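Side-chain contact in D-glycero-alpha-D-manno-heptose 7-phosphate kinase (Campylobacter jejuni subsp. jejuni, PDB 4N3O), which phosphorylates D-glycero-alpha-D-manno-heptose 7-phosphate at C-1 with ATP, a step in making GDP-heptose for the capsule: residues I40-H45 with S114-S119. Sequence-based numbering, arbitrary orientation.
Sequences ISLYIH and SGLGGS
L116 of the glycine-rich loop and G118, the first residue of the following helix, pack against L42 and I44, two residues of one strand whose side chains both start out toward them. The segment 114-119 has the sequence SGLGGS. It belongs to the ATP-binding motif of GHMP kinases, and all six residues probably line the ATP site, as in related kinases. At the start of the loop, the S114 hydroxyl is hydrogen-bonded to the carbonyl of P111. L116 directs its side chain toward the strand. Its CD1 meets CD1 of L42 at 4.4 Å, a loose methyl-to-methyl contact. I40 comes near the same leucine, with 4.7 Å between I40 CD1 and L116 CD1. G117 is the N-cap of the helix that follows. It has a positive phi of 83°, which a glycine adopts easily, and its carbonyl accepts a hydrogen bond from T121 OG1 in the first turn. G118 opens the helix. Its carbonyl oxygen lies 3.3 Å from CD1 of I44, a van der Waals contact of a methyl group on a carbonyl oxygen, not a hydrogen bond. I44 reaches it through CG1, which stands anti to its own carbonyl carbon (chi1 -75°), with CD1 at the end of an extended chain (chi2 -174°). The S119 side chain sets off away from the strand; by analogy with relatives, S119 probably binds magnesium. On the strand side, strand 42-50 pairs antiparallel with strand 6-21, whose L13 touches both L42 and L116. L204 and F206 of strand 202-206 pack on L42 and L116 respectively, while T121 and L122 of helix 118-134 cover I44.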
loop_
_atom_site.group_PDB
_atom_site.type_symbol
_atom_site.label_atom_id
_atom_site.label_comp_id
_atom_site.label_asym_id
_atom_site.label_seq_id
_atom_site.Cartn_x
_atom_site.Cartn_y
_atom_site.Cartn_z
ATOM N N ILE A 40 0.325 -8.658 2.280
ATOM C CA ILE A 40 -0.064 -7.472 1.528
ATOM C C ILE A 40 -0.348 -6.287 2.425
ATOM O O ILE A 40 -0.505 -6.439 3.627
ATOM C CB ILE A 40 -1.248 -7.748 0.616
ATOM C CG1 ILE A 40 -2.434 -8.302 1.410
ATOM C CG2 ILE A 40 -0.836 -8.731 -0.457
ATOM C CD1 ILE A 40 -3.674 -8.488 0.556
ATOM N N SER A 41 -0.457 -5.114 1.803
ATOM C CA SER A 41 -0.620 -3.832 2.498
ATOM C C SER A 41 -2.024 -3.543 3.040
ATOM O O SER A 41 -2.510 -2.432 2.923
ATOM C CB SER A 41 -0.188 -2.682 1.549
ATOM O OG SER A 41 -1.031 -2.642 0.393
ATOM N N LEU A 42 -2.673 -4.552 3.602
ATOM C CA LEU A 42 -3.992 -4.412 4.209
ATOM C C LEU A 42 -3.705 -4.981 5.586
ATOM O O LEU A 42 -3.167 -6.074 5.714
ATOM C CB LEU A 42 -5.049 -5.208 3.455
ATOM C CG LEU A 42 -5.228 -4.811 1.990
ATOM C CD1 LEU A 42 -6.110 -5.805 1.263
ATOM C CD2 LEU A 42 -5.813 -3.425 1.873
ATOM N N TYR A 43 -4.065 -4.240 6.612
ATOM C CA TYR A 43 -3.636 -4.579 7.932
ATOM C C TYR A 43 -4.683 -4.610 9.019
ATOM O O TYR A 43 -5.790 -4.083 8.881
ATOM C CB TYR A 43 -2.644 -3.475 8.374
ATOM C CG TYR A 43 -1.443 -3.226 7.479
ATOM C CD1 TYR A 43 -0.289 -3.981 7.618
ATOM C CD2 TYR A 43 -1.434 -2.179 6.536
ATOM C CE1 TYR A 43 0.827 -3.740 6.830
ATOM C CE2 TYR A 43 -0.313 -1.937 5.731
ATOM C CZ TYR A 43 0.814 -2.712 5.902
ATOM O OH TYR A 43 1.932 -2.504 5.138
ATOM N N ILE A 44 -4.262 -5.205 10.123
ATOM C CA ILE A 44 -4.995 -5.199 11.372
ATOM C C ILE A 44 -4.157 -4.307 12.285
ATOM O O ILE A 44 -2.951 -4.520 12.432
ATOM C CB ILE A 44 -5.183 -6.595 11.965
ATOM C CG1 ILE A 44 -6.259 -7.297 11.139
ATOM C CG2 ILE A 44 -5.603 -6.491 13.434
ATOM C CD1 ILE A 44 -6.681 -8.639 11.650
ATOM N N HIS A 45 -4.808 -3.301 12.864
ATOM C CA HIS A 45 -4.151 -2.312 13.684
ATOM C C HIS A 45 -4.541 -2.549 15.121
ATOM O O HIS A 45 -5.697 -2.778 15.410
ATOM C CB HIS A 45 -4.599 -0.899 13.268
ATOM C CG HIS A 45 -4.549 -0.663 11.794
ATOM N ND1 HIS A 45 -3.463 -0.096 11.169
ATOM C CD2 HIS A 45 -5.443 -0.949 10.811
ATOM C CE1 HIS A 45 -3.688 -0.037 9.866
ATOM N NE2 HIS A 45 -4.885 -0.542 9.624
ATOM N N SER A 114 -13.669 -11.937 5.129
ATOM C CA SER A 114 -12.674 -12.033 4.058
ATOM C C SER A 114 -11.755 -13.272 4.231
ATOM O O SER A 114 -11.552 -13.772 5.350
ATOM C CB SER A 114 -11.862 -10.735 4.011
ATOM O OG SER A 114 -12.723 -9.598 3.999
ATOM N N GLY A 115 -11.228 -13.777 3.117
ATOM C CA GLY A 115 -10.355 -14.963 3.138
ATOM C C GLY A 115 -8.897 -14.588 2.977
ATOM O O GLY A 115 -8.184 -15.160 2.143
ATOM N N LEU A 116 -8.456 -13.646 3.808
ATOM C CA LEU A 116 -7.097 -13.124 3.749
ATOM C C LEU A 116 -6.273 -13.372 5.012
ATOM O O LEU A 116 -5.290 -12.684 5.235
ATOM C CB LEU A 116 -7.157 -11.610 3.475
ATOM C CG LEU A 116 -7.876 -11.192 2.193
ATOM C CD1 LEU A 116 -7.965 -9.681 2.064
ATOM C CD2 LEU A 116 -7.158 -11.783 0.995
ATOM N N GLY A 117 -6.675 -14.342 5.831
ATOM C CA GLY A 117 -5.951 -14.679 7.069
ATOM C C GLY A 117 -6.305 -13.786 8.239
ATOM O O GLY A 117 -5.505 -13.601 9.160
ATOM N N GLY A 118 -7.507 -13.226 8.189
ATOM C CA GLY A 118 -8.010 -12.294 9.207
ATOM C C GLY A 118 -7.882 -12.675 10.675
ATOM O O GLY A 118 -7.493 -11.838 11.491
ATOM N N SER A 119 -8.186 -13.926 11.021
ATOM C CA SER A 119 -8.147 -14.354 12.436
ATOM C C SER A 119 -6.740 -14.537 12.993
ATOM O O SER A 119 -6.449 -14.149 14.125
ATOM C CB SER A 119 -8.919 -15.647 12.610
ATOM O OG SER A 119 -10.248 -15.492 12.150
#